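PDB 2FON: peroxisomal acyl-CoA oxidase 1A from Solanum lycopersicum, which probably oxidises acyl-CoA in peroxisomal beta-oxidation of fatty acids, with FAD as its cofactor. Local coordinates for residues S163-D175 with V207-V220. Numbering follows the deposited sequence.
Sequences SNVQGLETTATFD and VYARLITDGKDYGV. With FAD (flavin-adenine dinucleotide), chain E.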
ATOM      1  N   SER B 163     -12.610  17.699   1.553  1.00 65.75           N
ATOM      2  CA  SER B 163     -13.173  17.459   2.841  1.00 64.98           C
ATOM      3  C   SER B 163     -13.966  18.623   3.372  1.00 65.66           C
ATOM      4  O   SER B 163     -15.033  18.422   3.917  1.00 66.30           O
ATOM      5  CB  SER B 163     -12.059  17.151   3.807  1.00 65.51           C
ATOM      6  OG  SER B 163     -11.583  15.834   3.590  1.00 69.24           O
ATOM      7  N   ASN B 164     -13.468  19.850   3.231  1.00 65.82           N
ATOM      8  CA  ASN B 164     -14.158  20.980   3.811  1.00 65.02           C
ATOM      9  C   ASN B 164     -15.213  21.546   2.859  1.00 66.20           C
ATOM     10  O   ASN B 164     -14.973  22.620   2.190  1.00 65.87           O
ATOM     11  CB  ASN B 164     -13.160  22.024   4.229  1.00 64.75           C
ATOM     12  CG  ASN B 164     -13.812  23.320   4.688  1.00 63.49           C
ATOM     13  OD1 ASN B 164     -14.850  23.309   5.292  1.00 64.34           O
ATOM     14  ND2 ASN B 164     -13.181  24.440   4.393  1.00 62.13           N
ATOM     15  N   VAL B 165     -16.365  20.836   2.818  1.00 65.65           N
ATOM     16  CA  VAL B 165     -17.500  21.155   1.916  1.00 66.01           C
ATOM     17  C   VAL B 165     -17.997  22.524   2.187  1.00 66.23           C
ATOM     18  O   VAL B 165     -18.375  23.204   1.272  1.00 67.27           O
ATOM     19  CB  VAL B 165     -18.735  20.210   2.039  1.00 65.95           C
ATOM     20  CG1 VAL B 165     -19.710  20.590   1.029  1.00 66.86           C
ATOM     21  CG2 VAL B 165     -18.351  18.732   1.792  1.00 67.30           C
ATOM     22  N   GLN B 166     -17.977  22.959   3.445  1.00 67.03           N
ATOM     23  CA  GLN B 166     -18.566  24.264   3.793  1.00 67.20           C
ATOM     24  C   GLN B 166     -17.786  25.406   3.188  1.00 67.02           C
ATOM     25  O   GLN B 166     -18.242  26.536   3.215  1.00 67.99           O
ATOM     26  CB  GLN B 166     -18.716  24.452   5.299  1.00 67.17           C
ATOM     27  CG  GLN B 166     -20.172  24.481   5.853  1.00 71.64           C
ATOM     28  CD  GLN B 166     -21.279  23.935   4.878  1.00 77.01           C
ATOM     29  OE1 GLN B 166     -21.526  22.705   4.820  1.00 76.53           O
ATOM     30  NE2 GLN B 166     -21.976  24.869   4.144  1.00 75.37           N
ATOM     31  N   GLY B 167     -16.626  25.110   2.618  1.00 66.41           N
ATOM     32  CA  GLY B 167     -15.765  26.148   2.118  1.00 65.34           C
ATOM     33  C   GLY B 167     -15.665  26.164   0.625  1.00 65.42           C
ATOM     34  O   GLY B 167     -14.746  26.768   0.122  1.00 65.27           O
ATOM     35  N   LEU B 168     -16.577  25.495  -0.084  1.00 65.46           N
ATOM     36  CA  LEU B 168     -16.563  25.519  -1.560  1.00 66.91           C
ATOM     37  C   LEU B 168     -16.658  26.952  -2.085  1.00 67.08           C
ATOM     38  O   LEU B 168     -17.273  27.835  -1.460  1.00 66.57           O
ATOM     39  CB  LEU B 168     -17.744  24.761  -2.175  1.00 66.72           C
ATOM     40  CG  LEU B 168     -17.886  23.267  -1.903  1.00 71.97           C
ATOM     41  CD1 LEU B 168     -19.282  22.798  -2.253  1.00 74.89           C
ATOM     42  CD2 LEU B 168     -16.827  22.349  -2.555  1.00 73.59           C
ATOM     43  N   GLU B 169     -16.084  27.176  -3.260  1.00 67.29           N
ATOM     44  CA  GLU B 169     -16.052  28.535  -3.797  1.00 67.51           C
ATOM     45  C   GLU B 169     -17.039  28.760  -4.928  1.00 65.52           C
ATOM     46  O   GLU B 169     -17.313  29.912  -5.250  1.00 65.68           O
ATOM     47  CB  GLU B 169     -14.646  28.931  -4.283  1.00 67.46           C
ATOM     48  CG  GLU B 169     -13.504  28.789  -3.308  1.00 68.55           C
ATOM     49  CD  GLU B 169     -12.157  29.156  -3.987  1.00 70.18           C
ATOM     50  OE1 GLU B 169     -11.987  30.339  -4.411  1.00 72.53           O
ATOM     51  OE2 GLU B 169     -11.275  28.254  -4.093  1.00 74.16           O
ATOM     52  N   THR B 170     -17.540  27.701  -5.551  1.00 64.16           N
ATOM     53  CA  THR B 170     -18.519  27.872  -6.637  1.00 63.48           C
ATOM     54  C   THR B 170     -19.731  28.627  -6.098  1.00 63.62           C
ATOM     55  O   THR B 170     -20.216  28.272  -5.024  1.00 63.40           O
ATOM     56  CB  THR B 170     -18.998  26.526  -7.223  1.00 63.14           C
ATOM     57  OG1 THR B 170     -17.874  25.742  -7.644  1.00 62.97           O
ATOM     58  CG2 THR B 170     -19.872  26.767  -8.431  1.00 62.21           C
ATOM     59  N   THR B 171     -20.212  29.659  -6.818  1.00 63.30           N
ATOM     60  CA  THR B 171     -21.409  30.392  -6.382  1.00 63.18           C
ATOM     61  C   THR B 171     -22.643  30.276  -7.272  1.00 63.09           C
ATOM     62  O   THR B 171     -22.558  30.162  -8.486  1.00 62.77           O
ATOM     63  CB  THR B 171     -21.156  31.916  -6.131  1.00 63.69           C
ATOM     64  OG1 THR B 171     -20.730  32.551  -7.349  1.00 66.19           O
ATOM     65  CG2 THR B 171     -20.146  32.165  -5.026  1.00 60.44           C
ATOM     66  N   ALA B 172     -23.811  30.357  -6.632  1.00 63.71           N
ATOM     67  CA  ALA B 172     -25.109  30.327  -7.297  1.00 63.38           C
ATOM     68  C   ALA B 172     -25.895  31.545  -6.859  1.00 64.61           C
ATOM     69  O   ALA B 172     -26.358  31.595  -5.705  1.00 65.51           O
ATOM     70  CB  ALA B 172     -25.835  29.117  -6.915  1.00 62.62           C
ATOM     71  N   THR B 173     -26.075  32.502  -7.769  1.00 64.90           N
ATOM     72  CA  THR B 173     -26.516  33.825  -7.378  1.00 66.30           C
ATOM     73  C   THR B 173     -27.869  34.103  -7.966  1.00 66.81           C
ATOM     74  O   THR B 173     -28.039  34.128  -9.180  1.00 68.16           O
ATOM     75  CB  THR B 173     -25.533  34.934  -7.829  1.00 66.86           C
ATOM     76  OG1 THR B 173     -24.218  34.635  -7.338  1.00 68.60           O
ATOM     77  CG2 THR B 173     -25.943  36.272  -7.251  1.00 65.45           C
ATOM     78  N   PHE B 174     -28.854  34.325  -7.114  1.00 66.47           N
ATOM     79  CA  PHE B 174     -30.157  34.395  -7.636  1.00 66.06           C
ATOM     80  C   PHE B 174     -30.309  35.693  -8.392  1.00 67.69           C
ATOM     81  O   PHE B 174     -29.787  36.745  -7.967  1.00 68.19           O
ATOM     82  CB  PHE B 174     -31.194  34.266  -6.543  1.00 65.38           C
ATOM     83  CG  PHE B 174     -32.563  34.349  -7.065  1.00 64.24           C
ATOM     84  CD1 PHE B 174     -33.056  33.342  -7.869  1.00 62.83           C
ATOM     85  CD2 PHE B 174     -33.323  35.479  -6.854  1.00 65.31           C
ATOM     86  CE1 PHE B 174     -34.298  33.413  -8.426  1.00 62.05           C
ATOM     87  CE2 PHE B 174     -34.595  35.575  -7.393  1.00 66.03           C
ATOM     88  CZ  PHE B 174     -35.089  34.519  -8.187  1.00 66.22           C
ATOM     89  N   ASP B 175     -31.040  35.624  -9.501  1.00 68.69           N
ATOM     90  CA  ASP B 175     -31.354  36.800 -10.307  1.00 69.63           C
ATOM     91  C   ASP B 175     -32.877  37.156 -10.342  1.00 70.21           C
ATOM     92  O   ASP B 175     -33.619  36.749 -11.256  1.00 69.75           O
ATOM     93  CB  ASP B 175     -30.777  36.569 -11.705  1.00 69.89           C
ATOM     94  CG  ASP B 175     -30.867  37.785 -12.609  1.00 71.05           C
ATOM     95  OD1 ASP B 175     -29.871  37.977 -13.317  1.00 74.56           O
ATOM     96  OD2 ASP B 175     -31.892  38.507 -12.671  1.00 71.50           O
ATOM     97  N   VAL B 207     -24.821  20.249  -8.948  1.00 66.61           N
ATOM     98  CA  VAL B 207     -23.663  21.096  -8.640  1.00 64.88           C
ATOM     99  C   VAL B 207     -23.917  21.709  -7.286  1.00 65.34           C
ATOM    100  O   VAL B 207     -24.860  22.473  -7.115  1.00 65.34           O
ATOM    101  CB  VAL B 207     -23.579  22.253  -9.661  1.00 64.85           C
ATOM    102  CG1 VAL B 207     -22.526  23.264  -9.314  1.00 60.37           C
ATOM    103  CG2 VAL B 207     -23.339  21.712 -11.033  1.00 64.26           C
ATOM    104  N   TYR B 208     -23.094  21.356  -6.313  1.00 66.00           N
ATOM    105  CA  TYR B 208     -23.036  22.095  -5.024  1.00 66.22           C
ATOM    106  C   TYR B 208     -22.347  23.486  -5.137  1.00 65.78           C
ATOM    107  O   TYR B 208     -21.295  23.612  -5.725  1.00 66.19           O
ATOM    108  CB  TYR B 208     -22.486  21.172  -3.909  1.00 65.29           C
ATOM    109  CG  TYR B 208     -23.524  20.125  -3.679  1.00 66.37           C
ATOM    110  CD1 TYR B 208     -23.536  18.934  -4.423  1.00 67.47           C
ATOM    111  CD2 TYR B 208     -24.608  20.390  -2.840  1.00 65.50           C
ATOM    112  CE1 TYR B 208     -24.583  18.007  -4.258  1.00 64.47           C
ATOM    113  CE2 TYR B 208     -25.630  19.492  -2.675  1.00 63.45           C
ATOM    114  CZ  TYR B 208     -25.623  18.314  -3.377  1.00 65.07           C
ATOM    115  OH  TYR B 208     -26.684  17.453  -3.170  1.00 67.16           O
ATOM    116  N   ALA B 209     -22.983  24.516  -4.610  1.00 65.11           N
ATOM    117  CA  ALA B 209     -22.477  25.889  -4.680  1.00 64.47           C
ATOM    118  C   ALA B 209     -23.068  26.716  -3.548  1.00 64.05           C
ATOM    119  O   ALA B 209     -24.071  26.327  -2.914  1.00 64.05           O
ATOM    120  CB  ALA B 209     -22.830  26.520  -6.010  1.00 64.69           C
ATOM    121  N   ARG B 210     -22.454  27.854  -3.275  1.00 63.59           N
ATOM    122  CA  ARG B 210     -22.933  28.668  -2.175  1.00 63.88           C
ATOM    123  C   ARG B 210     -24.090  29.461  -2.738  1.00 63.49           C
ATOM    124  O   ARG B 210     -23.920  30.170  -3.726  1.00 64.29           O
ATOM    125  CB  ARG B 210     -21.875  29.638  -1.639  1.00 63.46           C
ATOM    126  CG  ARG B 210     -20.435  29.148  -1.553  1.00 64.12           C
ATOM    127  CD  ARG B 210     -19.589  30.153  -0.710  1.00 64.96           C
ATOM    128  NE  ARG B 210     -20.079  30.074   0.669  1.00 68.08           N
ATOM    129  CZ  ARG B 210     -19.833  29.053   1.493  1.00 68.26           C
ATOM    130  NH1 ARG B 210     -19.032  28.060   1.111  1.00 65.94           N
ATOM    131  NH2 ARG B 210     -20.380  29.028   2.707  1.00 68.32           N
ATOM    132  N   LEU B 211     -25.255  29.356  -2.119  1.00 62.74           N
ATOM    133  CA  LEU B 211     -26.390  30.167  -2.513  1.00 63.42           C
ATOM    134  C   LEU B 211     -26.246  31.644  -2.049  1.00 64.71           C
ATOM    135  O   LEU B 211     -26.135  31.920  -0.840  1.00 65.15           O
ATOM    136  CB  LEU B 211     -27.717  29.529  -2.036  1.00 62.39           C
ATOM    137  CG  LEU B 211     -29.006  30.324  -2.225  1.00 61.39           C
ATOM    138  CD1 LEU B 211     -29.294  30.670  -3.676  1.00 59.18           C
ATOM    139  CD2 LEU B 211     -30.153  29.543  -1.656  1.00 63.16           C
ATOM    140  N   ILE B 212     -26.228  32.558  -3.022  1.00 65.45           N
ATOM    141  CA  ILE B 212     -26.221  33.991  -2.787  1.00 67.34           C
ATOM    142  C   ILE B 212     -27.555  34.582  -3.304  1.00 68.57           C
ATOM    143  O   ILE B 212     -27.856  34.580  -4.509  1.00 68.97           O
ATOM    144  CB  ILE B 212     -25.041  34.692  -3.547  1.00 68.19           C
ATOM    145  CG1 ILE B 212     -23.674  34.025  -3.255  1.00 68.42           C
ATOM    146  CG2 ILE B 212     -25.050  36.215  -3.316  1.00 66.23           C
ATOM    147  CD1 ILE B 212     -23.388  33.830  -1.794  1.00 70.66           C
ATOM    148  N   THR B 213     -28.366  35.068  -2.384  1.00 68.94           N
ATOM    149  CA  THR B 213     -29.631  35.661  -2.737  1.00 69.86           C
ATOM    150  C   THR B 213     -29.940  36.665  -1.643  1.00 70.39           C
ATOM    151  O   THR B 213     -29.540  36.463  -0.491  1.00 69.76           O
ATOM    152  CB  THR B 213     -30.783  34.609  -2.955  1.00 69.61           C
ATOM    153  OG1 THR B 213     -31.984  35.282  -3.323  1.00 71.60           O
ATOM    154  CG2 THR B 213     -31.091  33.825  -1.722  1.00 69.90           C
ATOM    155  N   ASP B 214     -30.614  37.759  -2.021  1.00 71.44           N
ATOM    156  CA  ASP B 214     -30.855  38.895  -1.114  1.00 72.31           C
ATOM    157  C   ASP B 214     -29.538  39.478  -0.551  1.00 72.43           C
ATOM    158  O   ASP B 214     -29.478  39.871   0.613  1.00 72.83           O
ATOM    159  CB  ASP B 214     -31.778  38.445   0.035  1.00 72.54           C
ATOM    160  CG  ASP B 214     -32.600  39.573   0.630  1.00 74.32           C
ATOM    161  OD1 ASP B 214     -32.232  40.777   0.527  1.00 75.77           O
ATOM    162  OD2 ASP B 214     -33.636  39.232   1.235  1.00 77.00           O
ATOM    163  N   GLY B 215     -28.475  39.518  -1.354  1.00 72.36           N
ATOM    164  CA  GLY B 215     -27.184  39.986  -0.837  1.00 72.26           C
ATOM    165  C   GLY B 215     -26.819  39.393   0.528  1.00 72.13           C
ATOM    166  O   GLY B 215     -26.470  40.127   1.454  1.00 71.65           O
ATOM    167  N   LYS B 216     -26.940  38.063   0.645  1.00 71.82           N
ATOM    168  CA  LYS B 216     -26.502  37.292   1.818  1.00 71.49           C
ATOM    169  C   LYS B 216     -26.158  35.849   1.410  1.00 71.58           C
ATOM    170  O   LYS B 216     -26.676  35.336   0.415  1.00 71.07           O
ATOM    171  CB  LYS B 216     -27.557  37.329   2.936  1.00 71.09           C
ATOM    172  N   ASP B 217     -25.262  35.213   2.172  1.00 72.36           N
ATOM    173  CA  ASP B 217     -24.736  33.870   1.858  1.00 72.46           C
ATOM    174  C   ASP B 217     -25.447  32.845   2.724  1.00 71.70           C
ATOM    175  O   ASP B 217     -25.241  32.802   3.925  1.00 71.66           O
ATOM    176  CB  ASP B 217     -23.228  33.814   2.109  1.00 72.71           C
ATOM    177  CG  ASP B 217     -22.539  32.651   1.377  1.00 77.49           C
ATOM    178  OD1 ASP B 217     -23.001  31.465   1.465  1.00 82.68           O
ATOM    179  OD2 ASP B 217     -21.497  32.913   0.715  1.00 81.16           O
ATOM    180  N   TYR B 218     -26.298  32.034   2.111  1.00 71.13           N
ATOM    181  CA  TYR B 218     -27.103  31.076   2.863  1.00 70.59           C
ATOM    182  C   TYR B 218     -26.455  29.680   2.847  1.00 70.11           C
ATOM    183  O   TYR B 218     -27.082  28.686   3.211  1.00 69.51           O
ATOM    184  CB  TYR B 218     -28.548  31.029   2.326  1.00 70.45           C
ATOM    185  CG  TYR B 218     -29.343  32.257   2.646  1.00 71.37           C
ATOM    186  CD1 TYR B 218     -29.469  33.309   1.721  1.00 70.86           C
ATOM    187  CD2 TYR B 218     -29.955  32.396   3.892  1.00 71.21           C
ATOM    188  CE1 TYR B 218     -30.189  34.458   2.038  1.00 68.93           C
ATOM    189  CE2 TYR B 218     -30.673  33.540   4.219  1.00 69.93           C
ATOM    190  CZ  TYR B 218     -30.793  34.574   3.302  1.00 70.72           C
ATOM    191  OH  TYR B 218     -31.542  35.718   3.669  1.00 72.48           O
ATOM    192  N   GLY B 219     -25.203  29.606   2.415  1.00 69.92           N
ATOM    193  CA  GLY B 219     -24.479  28.327   2.438  1.00 70.10           C
ATOM    194  C   GLY B 219     -24.713  27.348   1.280  1.00 69.33           C
ATOM    195  O   GLY B 219     -25.457  27.620   0.347  1.00 68.87           O
ATOM    196  N   VAL B 220     -24.082  26.188   1.356  1.00 68.81           N
ATOM    197  CA  VAL B 220     -24.036  25.303   0.208  1.00 68.48           C
ATOM    198  C   VAL B 220     -25.375  24.594  -0.170  1.00 68.31           C
ATOM    199  O   VAL B 220     -26.065  24.062   0.688  1.00 66.56           O
ATOM    200  CB  VAL B 220     -22.910  24.323   0.394  1.00 68.25           C
ATOM    201  CG1 VAL B 220     -22.996  23.245  -0.632  1.00 69.24           C
ATOM    202  CG2 VAL B 220     -21.574  25.061   0.317  1.00 66.60           C
TER
HETATM  203  PA  FAD E2000      -8.162  16.833   2.221  1.00 55.53           P
HETATM  204  O1A FAD E2000      -9.304  17.122   3.113  1.00 54.87           O
HETATM  205  O2A FAD E2000      -7.670  18.038   1.465  1.00 53.94           O
HETATM  206  O5B FAD E2000      -7.064  16.146   3.108  1.00 52.85           O
HETATM  207  C5B FAD E2000      -5.714  16.335   2.777  1.00 51.78           C
HETATM  208  C4B FAD E2000      -4.875  15.834   3.966  1.00 50.27           C
HETATM  209  O4B FAD E2000      -5.074  16.714   5.037  1.00 49.64           O
HETATM  210  C3B FAD E2000      -5.354  14.471   4.461  1.00 49.52           C
HETATM  211  O3B FAD E2000      -4.234  13.859   4.971  1.00 47.57           O
HETATM  212  C2B FAD E2000      -6.327  14.787   5.557  1.00 49.26           C
HETATM  213  O2B FAD E2000      -6.391  13.862   6.588  1.00 48.35           O
HETATM  214  C1B FAD E2000      -5.671  16.036   6.111  1.00 52.64           C
HETATM  215  N9A FAD E2000      -6.662  16.894   6.721  1.00 52.87           N
HETATM  216  C8A FAD E2000      -7.635  17.606   6.093  1.00 52.88           C
HETATM  217  N7A FAD E2000      -8.362  18.215   7.038  1.00 52.61           N
HETATM  218  C5A FAD E2000      -7.853  17.908   8.249  1.00 55.54           C
HETATM  219  C6A FAD E2000      -8.175  18.301   9.550  1.00 55.08           C
HETATM  220  N6A FAD E2000      -9.208  19.138   9.779  1.00 54.94           N
HETATM  221  N1A FAD E2000      -7.424  17.812  10.596  1.00 53.12           N
HETATM  222  C2A FAD E2000      -6.400  16.937  10.371  1.00 52.83           C
HETATM  223  N3A FAD E2000      -6.076  16.576   9.082  1.00 54.75           N
HETATM  224  C4A FAD E2000      -6.785  17.057   8.050  1.00 54.03           C
HETATM  225  N1  FAD E2000     -16.077  14.150  -5.322  1.00 46.01           N
HETATM  226  C2  FAD E2000     -17.348  14.429  -5.803  1.00 46.29           C
HETATM  227  O2  FAD E2000     -17.901  15.455  -5.419  1.00 46.49           O
HETATM  228  N3  FAD E2000     -17.993  13.562  -6.684  1.00 45.14           N
HETATM  229  C4  FAD E2000     -17.343  12.410  -7.089  1.00 45.59           C
HETATM  230  O4  FAD E2000     -17.882  11.658  -7.887  1.00 46.31           O
HETATM  231  C4X FAD E2000     -16.053  12.115  -6.619  1.00 46.17           C
HETATM  232  N5  FAD E2000     -15.364  10.978  -7.038  1.00 46.26           N
HETATM  233  C5X FAD E2000     -14.097  10.742  -6.552  1.00 45.66           C
HETATM  234  C6  FAD E2000     -13.429   9.633  -6.993  1.00 45.11           C
HETATM  235  C7  FAD E2000     -12.149   9.421  -6.564  1.00 45.26           C
HETATM  236  C7M FAD E2000     -11.533   8.180  -7.094  1.00 45.72           C
HETATM  237  C8  FAD E2000     -11.516  10.304  -5.671  1.00 45.94           C
HETATM  238  C8M FAD E2000     -10.122  10.090  -5.131  1.00 45.61           C
HETATM  239  C9  FAD E2000     -12.194  11.413  -5.216  1.00 45.08           C
HETATM  240  C9A FAD E2000     -13.492  11.634  -5.667  1.00 45.76           C
HETATM  241  N10 FAD E2000     -14.198  12.755  -5.267  1.00 45.38           N
HETATM  242  C10 FAD E2000     -15.440  13.002  -5.741  1.00 45.51           C
HETATM  243  C1' FAD E2000     -13.641  13.753  -4.291  1.00 46.82           C
HETATM  244  C2' FAD E2000     -13.653  12.945  -2.986  1.00 49.04           C
HETATM  245  O2' FAD E2000     -14.954  12.586  -2.677  1.00 53.42           O
HETATM  246  C3' FAD E2000     -13.164  13.615  -1.717  1.00 50.62           C
HETATM  247  O3' FAD E2000     -14.016  14.653  -1.295  1.00 53.24           O
HETATM  248  C4' FAD E2000     -11.738  14.068  -1.789  1.00 50.06           C
HETATM  249  O4' FAD E2000     -10.897  12.923  -2.020  1.00 49.95           O
HETATM  250  C5' FAD E2000     -11.508  14.690  -0.445  1.00 50.46           C
HETATM  251  O5' FAD E2000     -10.106  14.624  -0.404  1.00 57.82           O
HETATM  252  P   FAD E2000      -9.184  15.891  -0.226  1.00 53.85           P
HETATM  253  O1P FAD E2000      -8.196  15.937  -1.336  1.00 53.81           O
HETATM  254  O2P FAD E2000      -9.945  17.172   0.026  1.00 56.30           O
HETATM  255  O3P FAD E2000      -8.552  15.605   1.228  1.00 57.72           O
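Tyr208 lays its CB against CD1 of Leu168, while its ring turns off to Tyr154 and its OH to Gln132. Ala209 follows, its methyl beside CG2 of Thr170 and CB of Ala172. From Arg210 onward strand 207-213 pairs in parallel with strand 171-175: Arg210 N donates to Thr170 O, Ala172 N to Arg210 O (2.9 Å), Ile212 N to Ala172 O and Phe174 N to Ile212 O (2.8 Å). The Arg210 side chain, bent at its third torsion (chi3 68°), brings NH1 to two backbone carbonyls ahead of strand 171-175, near the guanidinium plane. Leu168 O receives Arg210 NH1 on a lone pair at 3.1 Å, whereas Gln166 O, 2.7 Å from NH1, is met from above its carbonyl plane. Arg210 NE makes a salt bridge to Asp217 OD2 (3.2 Å), and Asp217 OD1 accepts from Gly219 N in an Asx turn. With an alanine here, both carbonyls would probably lack this donor and Asp217 its cationic mate. Thr213 sets OG1 3.5 Å from Phe174 CB. On the returning hairpin strand, Val220 packs CG1 on Leu168 CD1 and CG2 near Gln166 NE2. The connection thus fastened carries Ser163, whose N hydrogen-bonds FAD O2P, within the beta-sheet middle domain of the acyl-CoA dehydrogenase/oxidase fold.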